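Local coordinates for protein ribokinase, putative (Burkholderia thailandensis, PDB 3B1R) that is a nucleoside kinase of the ribokinase (pfkB) family that binds AMP and magnesium and probably transfers phosphate from a nucleotide to a nucleoside, at residues D20-F25 and A293-Q298; I113-D118 and D255-G260; A109-T114 and Q121-H126. All blocks are in the same frame, centred on the assembly; numbering follows the deposited sequence.

Contact 1 (D20-F25 and A293-Q298). With AMP (adenosine monophosphate), chain G.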
loop_
_atom_site.group_PDB
_atom_site.type_symbol
_atom_site.label_atom_id
_atom_site.label_comp_id
_atom_site.label_asym_id
_atom_site.label_seq_id
_atom_site.Cartn_x
_atom_site.Cartn_y
_atom_site.Cartn_z
ATOM N N ASP A 20 0.899 -2.818 -14.153
ATOM C CA ASP A 20 1.296 -2.475 -12.806
ATOM C C ASP A 20 1.389 -0.971 -12.584
ATOM O O ASP A 20 1.889 -0.209 -13.427
ATOM C CB ASP A 20 2.635 -3.114 -12.449
ATOM C CG ASP A 20 2.602 -4.644 -12.488
ATOM O OD1 ASP A 20 1.499 -5.247 -12.579
ATOM O OD2 ASP A 20 3.699 -5.240 -12.416
ATOM N N ASN A 21 0.903 -0.576 -11.418
ATOM C CA ASN A 21 0.971 0.776 -10.927
ATOM C C ASN A 21 1.659 0.640 -9.557
ATOM O O ASN A 21 1.062 0.176 -8.593
ATOM C CB ASN A 21 -0.453 1.351 -10.836
ATOM C CG ASN A 21 -1.269 1.130 -12.138
ATOM O OD1 ASN A 21 -1.169 1.908 -13.090
ATOM N ND2 ASN A 21 -2.070 0.061 -12.174
ATOM N N ILE A 22 2.921 1.039 -9.489
ATOM C CA ILE A 22 3.798 0.688 -8.364
ATOM C C ILE A 22 4.205 1.885 -7.508
ATOM O O ILE A 22 4.682 2.889 -8.018
ATOM C CB ILE A 22 5.063 -0.078 -8.867
ATOM C CG1 ILE A 22 4.645 -1.348 -9.625
ATOM C CG2 ILE A 22 6.004 -0.398 -7.706
ATOM C CD1 ILE A 22 5.681 -1.853 -10.669
ATOM N N MET A 23 4.022 1.750 -6.197
ATOM C CA MET A 23 4.380 2.783 -5.247
ATOM C C MET A 23 5.397 2.232 -4.246
ATOM O O MET A 23 5.034 1.552 -3.280
ATOM C CB MET A 23 3.130 3.304 -4.525
ATOM C CG MET A 23 2.027 3.848 -5.456
ATOM S SD MET A 23 1.011 2.574 -6.263
ATOM C CE MET A 23 -0.442 2.525 -5.224
ATOM N N THR A 24 6.668 2.560 -4.481
ATOM C CA THR A 24 7.796 2.066 -3.688
ATOM C C THR A 24 8.256 3.056 -2.620
ATOM O O THR A 24 8.854 4.089 -2.940
ATOM C CB THR A 24 9.006 1.767 -4.604
ATOM O OG1 THR A 24 9.462 2.988 -5.208
ATOM C CG2 THR A 24 8.608 0.859 -5.689
ATOM N N PHE A 25 7.968 2.747 -1.354
ATOM C CA PHE A 25 8.542 3.478 -0.224
ATOM C C PHE A 25 10.050 3.285 -0.254
ATOM O O PHE A 25 10.531 2.144 -0.322
ATOM C CB PHE A 25 7.965 2.967 1.109
ATOM C CG PHE A 25 8.522 3.660 2.336
ATOM C CD1 PHE A 25 8.426 5.042 2.484
ATOM C CD2 PHE A 25 9.122 2.922 3.353
ATOM C CE1 PHE A 25 8.932 5.679 3.619
ATOM C CE2 PHE A 25 9.625 3.546 4.492
ATOM C CZ PHE A 25 9.532 4.930 4.627
ATOM N N ALA A 293 17.852 -2.305 -9.498
ATOM C CA ALA A 293 18.457 -1.000 -9.730
ATOM C C ALA A 293 17.565 -0.114 -10.610
ATOM O O ALA A 293 17.927 1.019 -10.919
ATOM C CB ALA A 293 19.848 -1.166 -10.358
ATOM N N HIS A 294 16.409 -0.639 -11.017
ATOM C CA HIS A 294 15.485 0.093 -11.892
ATOM C C HIS A 294 14.030 -0.021 -11.432
ATOM O O HIS A 294 13.635 -1.029 -10.837
ATOM C CB HIS A 294 15.667 -0.337 -13.356
ATOM C CG HIS A 294 17.096 -0.299 -13.806
ATOM N ND1 HIS A 294 17.665 0.816 -14.386
ATOM C CD2 HIS A 294 18.087 -1.218 -13.701
ATOM C CE1 HIS A 294 18.936 0.567 -14.653
ATOM N NE2 HIS A 294 19.219 -0.655 -14.239
ATOM N N GLN A 295 13.258 1.034 -11.699
ATOM C CA GLN A 295 11.865 1.180 -11.254
ATOM C C GLN A 295 10.877 0.369 -12.104
ATOM O O GLN A 295 10.724 0.611 -13.301
ATOM C CB GLN A 295 11.486 2.685 -11.212
ATOM C CG GLN A 295 10.022 3.021 -10.863
ATOM C CD GLN A 295 9.581 2.501 -9.493
ATOM O OE1 GLN A 295 10.342 2.544 -8.520
ATOM N NE2 GLN A 295 8.337 2.019 -9.414
ATOM N N GLY A 296 10.202 -0.590 -11.473
ATOM C CA GLY A 296 9.262 -1.448 -12.174
ATOM C C GLY A 296 9.861 -2.789 -12.560
ATOM O O GLY A 296 11.078 -2.970 -12.540
ATOM N N PRO A 297 9.003 -3.748 -12.934
ATOM C CA PRO A 297 9.490 -5.110 -13.156
ATOM C C PRO A 297 10.371 -5.288 -14.395
ATOM O O PRO A 297 11.210 -6.182 -14.428
ATOM C CB PRO A 297 8.200 -5.922 -13.289
ATOM C CG PRO A 297 7.156 -4.942 -13.671
ATOM C CD PRO A 297 7.534 -3.654 -13.035
ATOM N N GLN A 298 10.187 -4.435 -15.397
ATOM C CA GLN A 298 10.840 -4.631 -16.675
ATOM C C GLN A 298 11.513 -3.363 -17.215
ATOM O O GLN A 298 11.540 -3.150 -18.427
ATOM C CB GLN A 298 9.810 -5.122 -17.685
ATOM C CG GLN A 298 9.036 -6.392 -17.313
ATOM C CD GLN A 298 7.956 -6.667 -18.327
ATOM O OE1 GLN A 298 8.039 -6.173 -19.448
ATOM N NE2 GLN A 298 6.921 -7.418 -17.942
HETATM P P AMP G . 7.163 -10.565 -8.441
HETATM O O1P AMP G . 7.139 -11.848 -7.627
HETATM O O2P AMP G . 7.648 -9.345 -7.694
HETATM O O3P AMP G . 7.856 -10.727 -9.775
HETATM O "O5'" AMP G . 5.628 -10.300 -8.832
HETATM C "C5'" AMP G . 5.137 -9.022 -9.230
HETATM C "C4'" AMP G . 4.045 -9.272 -10.258
HETATM O "O4'" AMP G . 2.948 -9.914 -9.618
HETATM C "C3'" AMP G . 3.489 -7.967 -10.815
HETATM O "O3'" AMP G . 4.066 -7.715 -12.120
HETATM C "C2'" AMP G . 1.965 -8.138 -10.755
HETATM O "O2'" AMP G . 1.351 -7.866 -12.016
HETATM C "C1'" AMP G . 1.790 -9.611 -10.368
HETATM N N9 AMP G . 0.703 -9.960 -9.455
HETATM C C8 AMP G . 0.427 -9.347 -8.291
HETATM N N7 AMP G . -0.602 -9.941 -7.667
HETATM C C5 AMP G . -0.986 -10.965 -8.449
HETATM C C6 AMP G . -2.035 -11.981 -8.367
HETATM N N6 AMP G . -2.858 -11.988 -7.294
HETATM N N1 AMP G . -2.111 -12.877 -9.375
HETATM C C2 AMP G . -1.282 -12.854 -10.440
HETATM N N3 AMP G . -0.302 -11.932 -10.582
HETATM C C4 AMP G . -0.121 -10.984 -9.627
#

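Contact 2 (I113-D118 and D255-G260). With AMP (adenosine monophosphate), chain H; AMP (adenosine monophosphate), chain G.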
loop_
_atom_site.group_PDB
_atom_site.type_symbol
_atom_site.label_atom_id
_atom_site.label_comp_id
_atom_site.label_asym_id
_atom_site.label_seq_id
_atom_site.Cartn_x
_atom_site.Cartn_y
_atom_site.Cartn_z
ATOM N N ILE A 113 0.320 -1.872 -6.635
ATOM C CA ILE A 113 1.332 -2.439 -5.756
ATOM C C ILE A 113 1.956 -1.348 -4.907
ATOM O O ILE A 113 2.549 -0.408 -5.431
ATOM C CB ILE A 113 2.453 -3.172 -6.547
ATOM C CG1 ILE A 113 1.861 -4.266 -7.452
ATOM C CG2 ILE A 113 3.476 -3.766 -5.570
ATOM C CD1 ILE A 113 2.783 -4.710 -8.617
ATOM N N THR A 114 1.835 -1.486 -3.592
ATOM C CA THR A 114 2.567 -0.600 -2.694
ATOM C C THR A 114 3.575 -1.435 -1.916
ATOM O O THR A 114 3.247 -2.499 -1.372
ATOM C CB THR A 114 1.633 0.208 -1.782
ATOM O OG1 THR A 114 0.735 -0.675 -1.114
ATOM C CG2 THR A 114 0.819 1.155 -2.592
ATOM N N THR A 115 4.816 -0.980 -1.911
ATOM C CA THR A 115 5.905 -1.824 -1.464
ATOM C C THR A 115 6.999 -1.015 -0.773
ATOM O O THR A 115 6.885 0.207 -0.632
ATOM C CB THR A 115 6.437 -2.674 -2.656
ATOM O OG1 THR A 115 7.554 -3.478 -2.243
ATOM C CG2 THR A 115 6.837 -1.794 -3.835
ATOM N N ASP A 116 8.030 -1.704 -0.293
ATOM C CA ASP A 116 9.217 -1.041 0.240
ATOM C C ASP A 116 10.481 -1.671 -0.365
ATOM O O ASP A 116 10.391 -2.452 -1.312
ATOM C CB ASP A 116 9.231 -1.100 1.769
ATOM C CG ASP A 116 9.486 -2.500 2.314
ATOM O OD1 ASP A 116 9.592 -2.615 3.550
ATOM O OD2 ASP A 116 9.583 -3.480 1.533
ATOM N N LEU A 117 11.641 -1.349 0.198
ATOM C CA LEU A 117 12.916 -1.862 -0.316
ATOM C C LEU A 117 13.227 -3.278 0.159
ATOM O O LEU A 117 14.237 -3.865 -0.235
ATOM C CB LEU A 117 14.060 -0.888 -0.012
ATOM C CG LEU A 117 13.896 0.491 -0.681
ATOM C CD1 LEU A 117 14.983 1.451 -0.229
ATOM C CD2 LEU A 117 13.880 0.362 -2.216
ATOM N N ASP A 118 12.347 -3.810 1.002
ATOM C CA ASP A 118 12.398 -5.206 1.441
ATOM C C ASP A 118 11.503 -6.096 0.598
ATOM O O ASP A 118 11.312 -7.270 0.933
ATOM C CB ASP A 118 11.946 -5.333 2.900
ATOM C CG ASP A 118 13.095 -5.308 3.870
ATOM O OD1 ASP A 118 14.214 -4.982 3.441
ATOM O OD2 ASP A 118 12.872 -5.605 5.062
ATOM N N ASP A 255 13.852 -0.483 -6.630
ATOM C CA ASP A 255 12.547 -1.134 -6.625
ATOM C C ASP A 255 12.718 -2.641 -6.758
ATOM O O ASP A 255 13.236 -3.100 -7.777
ATOM C CB ASP A 255 11.684 -0.601 -7.780
ATOM C CG ASP A 255 10.286 -1.211 -7.808
ATOM O OD1 ASP A 255 9.813 -1.688 -6.765
ATOM O OD2 ASP A 255 9.651 -1.201 -8.879
ATOM N N PRO A 256 12.296 -3.414 -5.731
ATOM C CA PRO A 256 12.418 -4.859 -5.861
ATOM C C PRO A 256 11.253 -5.525 -6.596
ATOM O O PRO A 256 11.362 -6.703 -6.928
ATOM C CB PRO A 256 12.518 -5.352 -4.405
ATOM C CG PRO A 256 12.354 -4.162 -3.539
ATOM C CD PRO A 256 11.829 -3.041 -4.389
ATOM N N THR A 257 10.176 -4.787 -6.884
ATOM C CA THR A 257 9.055 -5.345 -7.654
ATOM C C THR A 257 9.506 -5.943 -8.982
ATOM O O THR A 257 9.948 -5.224 -9.876
ATOM C CB THR A 257 7.944 -4.302 -7.932
ATOM O OG1 THR A 257 7.639 -3.599 -6.721
ATOM C CG2 THR A 257 6.699 -4.992 -8.444
ATOM N N GLY A 258 9.351 -7.259 -9.114
ATOM C CA GLY A 258 9.829 -7.975 -10.285
ATOM C C GLY A 258 11.080 -8.801 -10.039
ATOM O O GLY A 258 11.478 -9.578 -10.904
ATOM N N CYS A 259 11.700 -8.660 -8.862
ATOM C CA CYS A 259 12.953 -9.391 -8.579
ATOM C C CYS A 259 12.746 -10.903 -8.580
ATOM O O CYS A 259 13.590 -11.644 -9.078
ATOM C CB CYS A 259 13.607 -8.939 -7.271
ATOM S SG CYS A 259 14.512 -7.382 -7.417
ATOM N N GLY A 260 11.619 -11.350 -8.028
ATOM C CA GLY A 260 11.277 -12.772 -8.061
ATOM C C GLY A 260 11.270 -13.272 -9.491
ATOM O O GLY A 260 11.829 -14.320 -9.802
HETATM P P AMP H . 13.005 -11.712 -3.593
HETATM O O1P AMP H . 11.843 -12.050 -4.497
HETATM O O2P AMP H . 12.829 -10.376 -2.923
HETATM O O3P AMP H . 13.399 -12.847 -2.677
HETATM O "O5'" AMP H . 14.236 -11.483 -4.588
HETATM C "C5'" AMP H . 14.533 -12.467 -5.553
HETATM C "C4'" AMP H . 16.025 -12.486 -5.801
HETATM O "O4'" AMP H . 16.398 -11.240 -6.401
HETATM C "C3'" AMP H . 16.897 -12.651 -4.557
HETATM O "O3'" AMP H . 17.113 -14.013 -4.137
HETATM C "C2'" AMP H . 18.169 -11.998 -5.060
HETATM O "O2'" AMP H . 18.914 -12.852 -5.948
HETATM C "C1'" AMP H . 17.660 -10.829 -5.876
HETATM N N9 AMP H . 17.512 -9.728 -4.900
HETATM C C8 AMP H . 16.402 -9.351 -4.230
HETATM N N7 AMP H . 16.673 -8.309 -3.391
HETATM C C5 AMP H . 17.991 -8.027 -3.513
HETATM C C6 AMP H . 18.942 -7.053 -2.929
HETATM N N6 AMP H . 18.525 -6.153 -2.010
HETATM N N1 AMP H . 20.234 -7.102 -3.328
HETATM C C2 AMP H . 20.671 -7.994 -4.239
HETATM N N3 AMP H . 19.859 -8.901 -4.814
HETATM C C4 AMP H . 18.536 -8.960 -4.504
HETATM P P AMP G . 7.163 -10.565 -8.441
HETATM O O1P AMP G . 7.139 -11.848 -7.627
HETATM O O2P AMP G . 7.648 -9.345 -7.694
HETATM O O3P AMP G . 7.856 -10.727 -9.775
HETATM O "O5'" AMP G . 5.628 -10.300 -8.832
HETATM C "C5'" AMP G . 5.137 -9.022 -9.230
HETATM C "C4'" AMP G . 4.045 -9.272 -10.258
HETATM O "O4'" AMP G . 2.948 -9.914 -9.618
HETATM C "C3'" AMP G . 3.489 -7.967 -10.815
HETATM O "O3'" AMP G . 4.066 -7.715 -12.120
HETATM C "C2'" AMP G . 1.965 -8.138 -10.755
HETATM O "O2'" AMP G . 1.351 -7.866 -12.016
HETATM C "C1'" AMP G . 1.790 -9.611 -10.368
HETATM N N9 AMP G . 0.703 -9.960 -9.455
HETATM C C8 AMP G . 0.427 -9.347 -8.291
HETATM N N7 AMP G . -0.602 -9.941 -7.667
HETATM C C5 AMP G . -0.986 -10.965 -8.449
HETATM C C6 AMP G . -2.035 -11.981 -8.367
HETATM N N6 AMP G . -2.858 -11.988 -7.294
HETATM N N1 AMP G . -2.111 -12.877 -9.375
HETATM C C2 AMP G . -1.282 -12.854 -10.440
HETATM N N3 AMP G . -0.302 -11.932 -10.582
HETATM C C4 AMP G . -0.121 -10.984 -9.627
HETATM O O HOH W 1 8.914 -4.414 -3.994
#

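Contact 3 (A109-T114 and Q121-H126). With AMP (adenosine monophosphate), chain G.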
loop_
_atom_site.group_PDB
_atom_site.type_symbol
_atom_site.label_atom_id
_atom_site.label_comp_id
_atom_site.label_asym_id
_atom_site.label_seq_id
_atom_site.Cartn_x
_atom_site.Cartn_y
_atom_site.Cartn_z
ATOM N N ALA A 109 -5.817 -7.563 -16.441
ATOM C CA ALA A 109 -5.402 -7.464 -15.046
ATOM C C ALA A 109 -4.641 -6.181 -14.759
ATOM O O ALA A 109 -3.914 -5.670 -15.604
ATOM C CB ALA A 109 -4.556 -8.677 -14.654
ATOM N N GLN A 110 -4.826 -5.664 -13.552
ATOM C CA GLN A 110 -4.070 -4.516 -13.100
ATOM C C GLN A 110 -3.699 -4.715 -11.641
ATOM O O GLN A 110 -4.518 -5.162 -10.837
ATOM C CB GLN A 110 -4.849 -3.208 -13.317
ATOM C CG GLN A 110 -6.114 -3.104 -12.511
ATOM C CD GLN A 110 -6.851 -1.799 -12.715
ATOM O OE1 GLN A 110 -6.313 -0.718 -12.459
ATOM N NE2 GLN A 110 -8.102 -1.894 -13.166
ATOM N N ALA A 111 -2.451 -4.413 -11.316
ATOM C CA ALA A 111 -1.969 -4.557 -9.952
ATOM C C ALA A 111 -1.629 -3.192 -9.392
ATOM O O ALA A 111 -0.827 -2.467 -9.974
ATOM C CB ALA A 111 -0.756 -5.465 -9.922
ATOM N N MET A 112 -2.269 -2.832 -8.281
ATOM C CA MET A 112 -1.894 -1.643 -7.533
ATOM C C MET A 112 -0.968 -2.097 -6.429
ATOM O O MET A 112 -1.406 -2.662 -5.428
ATOM C CB MET A 112 -3.117 -0.939 -6.946
ATOM C CG MET A 112 -3.560 0.272 -7.714
ATOM S SD MET A 112 -4.217 -0.173 -9.320
ATOM C CE MET A 112 -4.515 1.448 -10.023
ATOM N N ILE A 113 0.320 -1.872 -6.635
ATOM C CA ILE A 113 1.332 -2.439 -5.756
ATOM C C ILE A 113 1.956 -1.348 -4.907
ATOM O O ILE A 113 2.549 -0.408 -5.431
ATOM C CB ILE A 113 2.453 -3.172 -6.547
ATOM C CG1 ILE A 113 1.861 -4.266 -7.452
ATOM C CG2 ILE A 113 3.476 -3.766 -5.570
ATOM C CD1 ILE A 113 2.783 -4.710 -8.617
ATOM N N THR A 114 1.835 -1.486 -3.592
ATOM C CA THR A 114 2.567 -0.600 -2.694
ATOM C C THR A 114 3.575 -1.435 -1.916
ATOM O O THR A 114 3.247 -2.499 -1.372
ATOM C CB THR A 114 1.633 0.208 -1.782
ATOM O OG1 THR A 114 0.735 -0.675 -1.114
ATOM C CG2 THR A 114 0.819 1.155 -2.592
ATOM N N GLN A 121 5.549 -6.503 -0.857
ATOM C CA GLN A 121 4.475 -6.088 -1.757
ATOM C C GLN A 121 3.113 -6.341 -1.156
ATOM O O GLN A 121 2.761 -7.490 -0.845
ATOM C CB GLN A 121 4.558 -6.838 -3.077
ATOM C CG GLN A 121 5.816 -6.593 -3.848
ATOM C CD GLN A 121 5.824 -7.315 -5.163
ATOM O OE1 GLN A 121 4.805 -7.387 -5.848
ATOM N NE2 GLN A 121 6.988 -7.837 -5.544
ATOM N N ILE A 122 2.359 -5.260 -0.993
ATOM C CA ILE A 122 0.956 -5.321 -0.600
ATOM C C ILE A 122 0.166 -4.875 -1.807
ATOM O O ILE A 122 0.169 -3.702 -2.162
ATOM C CB ILE A 122 0.652 -4.420 0.626
ATOM C CG1 ILE A 122 1.589 -4.784 1.787
ATOM C CG2 ILE A 122 -0.846 -4.497 1.002
ATOM C CD1 ILE A 122 1.345 -4.011 3.090
ATOM N N THR A 123 -0.512 -5.811 -2.452
ATOM C CA THR A 123 -1.121 -5.495 -3.739
ATOM C C THR A 123 -2.615 -5.591 -3.697
ATOM O O THR A 123 -3.167 -6.596 -3.247
ATOM C CB THR A 123 -0.582 -6.406 -4.855
ATOM O OG1 THR A 123 0.827 -6.284 -4.899
ATOM C CG2 THR A 123 -1.146 -6.026 -6.197
ATOM N N ALA A 124 -3.253 -4.520 -4.163
ATOM C CA ALA A 124 -4.663 -4.537 -4.479
ATOM C C ALA A 124 -4.729 -4.942 -5.942
ATOM O O ALA A 124 -4.210 -4.247 -6.825
ATOM C CB ALA A 124 -5.287 -3.161 -4.265
ATOM N N PHE A 125 -5.339 -6.085 -6.200
ATOM C CA PHE A 125 -5.284 -6.669 -7.537
ATOM C C PHE A 125 -6.674 -6.727 -8.166
ATOM O O PHE A 125 -7.628 -7.176 -7.520
ATOM C CB PHE A 125 -4.669 -8.053 -7.421
ATOM C CG PHE A 125 -4.136 -8.596 -8.703
ATOM C CD1 PHE A 125 -2.917 -8.151 -9.205
ATOM C CD2 PHE A 125 -4.839 -9.578 -9.394
ATOM C CE1 PHE A 125 -2.406 -8.673 -10.388
ATOM C CE2 PHE A 125 -4.334 -10.117 -10.576
ATOM C CZ PHE A 125 -3.123 -9.663 -11.077
ATOM N N HIS A 126 -6.802 -6.217 -9.397
ATOM C CA HIS A 126 -8.052 -6.341 -10.174
ATOM C C HIS A 126 -7.794 -7.432 -11.202
ATOM O O HIS A 126 -7.161 -7.162 -12.230
ATOM C CB HIS A 126 -8.416 -5.055 -10.948
ATOM C CG HIS A 126 -8.449 -3.794 -10.132
ATOM N ND1 HIS A 126 -7.319 -3.223 -9.583
ATOM C CD2 HIS A 126 -9.468 -2.945 -9.851
ATOM C CE1 HIS A 126 -7.648 -2.104 -8.959
ATOM N NE2 HIS A 126 -8.949 -1.916 -9.101
HETATM P P AMP G . 7.163 -10.565 -8.441
HETATM O O1P AMP G . 7.139 -11.848 -7.627
HETATM O O2P AMP G . 7.648 -9.345 -7.694
HETATM O O3P AMP G . 7.856 -10.727 -9.775
HETATM O "O5'" AMP G . 5.628 -10.300 -8.832
HETATM C "C5'" AMP G . 5.137 -9.022 -9.230
HETATM C "C4'" AMP G . 4.045 -9.272 -10.258
HETATM O "O4'" AMP G . 2.948 -9.914 -9.618
HETATM C "C3'" AMP G . 3.489 -7.967 -10.815
HETATM O "O3'" AMP G . 4.066 -7.715 -12.120
HETATM C "C2'" AMP G . 1.965 -8.138 -10.755
HETATM O "O2'" AMP G . 1.351 -7.866 -12.016
HETATM C "C1'" AMP G . 1.790 -9.611 -10.368
HETATM N N9 AMP G . 0.703 -9.960 -9.455
HETATM C C8 AMP G . 0.427 -9.347 -8.291
HETATM N N7 AMP G . -0.602 -9.941 -7.667
HETATM C C5 AMP G . -0.986 -10.965 -8.449
HETATM C C6 AMP G . -2.035 -11.981 -8.367
HETATM N N6 AMP G . -2.858 -11.988 -7.294
HETATM N N1 AMP G . -2.111 -12.877 -9.375
HETATM C C2 AMP G . -1.282 -12.854 -10.440
HETATM N N3 AMP G . -0.302 -11.932 -10.582
HETATM C C4 AMP G . -0.121 -10.984 -9.627
#

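Contact 1 (D20-F25 and A293-Q298)
Ile-22 and Pro-297 form the apolar centre of this contact: the isoleucine's terminal CD1 reaches the CD of the proline ring at 3.5 Å, the two side chains meeting at a slant. The same methyl also rests on Gly-296, 3.9 Å from its CA, where the backbone adopts angles (phi 98°, psi 165°) that suit glycine. On the other branch of Ile-22, CG2 lies 3.8 Å from NE2 of Gln-295.

Polar contact across the segments is slight. A bend at chi2 (59°) brings the amide of Gln-295 back to the strand, where OE1 accepts a weak hydrogen bond, 3.5 Å long, from OG1 of Thr-24.

Asp-20 takes both ribose hydroxyls of AMP, OD1 from O2' at 2.7 Å and OD2 from O3' at 2.5 Å, while Pro-297 CG packs 3.7 Å from OD2. An aspartate of the lid sheet gripping the sugar in this way is as in other ribokinase-family enzymes.

Strand 18-24 runs between strands 53-55 and 109-115 in the four-stranded sheet. The 293-298 loop, which connects helices 277-291 and 304-315, lies beside it, with Pro-297 also touching Asn-60 of helix 57-67.

Contact 2 (I113-D118 and D255-G260)
Ile-113 and Thr-257 meet tip to tip through methyl groups, CD1 of the isoleucine standing 3.9 Å from CG2 of the threonine. Further along the strand, CG2 of Thr-115 comes within 3.5 Å of Thr-257 OG1. Where the strand gives way to a loop, the ring of Pro-256 packs on backbone, its CG 3.4 Å from the carbonyl O of Asp-116. Contact between the segments themselves is thus largely van der Waals.

Polar links run mostly within each segment or through solvent. Asp-255 OD1 grips Thr-257 twice: it accepts the backbone N-H (N to OD1 3.1 Å) from above the carboxylate plane, forming an Asx turn, and the hydroxyl (OG1 to OD1 2.9 Å) from the syn side, close to that plane. The other oxygen, OD2, accepts the backbone N-H of Gly-296, so rotation of the carboxylate is restrained. A water donates to Thr-257 OG1 and also lies against Thr-115 OG1, at a separation too short to be trusted in detail.

A type II turn from Pro-256 to Cys-259 is closed by Cys-259 N bonding to Pro-256 O. Gly-258, the N-cap of helix 259-272, sends its N-H to O2P of the AMP near Ile-113, 3.0 Å away, while Cys-259 CB lies 3.7 Å from O4' of the second AMP.

A glycine-rich turn at a helix start, set between two phosphates, is consistent with the anion hole of ribokinase-family enzymes, formed at their G-x-G-D motif (here Gly-258 to Asp-261), where the helix end would favour negative charge; Asp-261 binds AMP and inosine.

Contact 3 (A109-T114 and Q121-H126)
Gln-110 sets its CG between the backbone N and the carbonyl carbon (chi1 64°) and then extends, which lays its amide over one face of the His-126 ring. Phe-125 and Ala-111, a non-hydrogen-bonded pair, point to the other surface of the sheet, where chi1 -161° brings the ring against the alanine methyl. The strands carrying these groups form a beta hairpin whose second strand is outermost in the four-stranded sheet within this subunit. Gln-110 with His-126, Met-112 with Ala-124 and Thr-114 with Ile-122 are its hydrogen-bonded pairs, each joined by two backbone bonds.

On the surface bearing those pairs, the amide of Gln-110 and the ring of His-126 are stacked with their planes 29° apart, and CG of the glutamine comes within 3.2 Å of ND1. That nitrogen is buried without a polar partner. Met-112 approaches the same ring obliquely, SD lying 4.0 Å from CE1, while its CB packs on Ala-124 CB at 4.1 Å.

The opposite surface faces the nucleotide. Ala-111 CB sits at the edge of the Phe-125 ring, 3.5 Å from CD1, and the adenine spreads over one face, C5 standing 3.3 Å from CE1; Gln-110 O lies over the other face. Ile-113 and Thr-123 run side by side, with CG1 of the isoleucine 3.4 Å from OG1.

Strand 122-126 also pairs in parallel with a strand of the second subunit, so the sheet continues across the dimer interface. At the turn end of the hairpin, Gln-121, whose NE2 also bonds to Asn-119, donates through that nitrogen to AMP O2P, 2.7 Å away.

From the N terminus, strand 18-24 comes first, and contact 1 brings the loop before the last helix back to it, closing a loop of 267 residues. Contacts 2 and 3 both nest inside that loop and both start from strand 109-115, sharing Ile-113 and Thr-114. Contact 3 closes the short hairpin to 121-126, whereas contact 2 spans 136 residues to reach the start of helix 259-272. Because strands 18-24 and 109-115 are neighbours, backbone bonds such as Met-23 N to Ile-113 O join contact 1 to the other two. Contacts 1 and 2 tie the four-stranded sheet to the alpha/beta body; contact 3 builds the sheet itself; all three touch the same AMP.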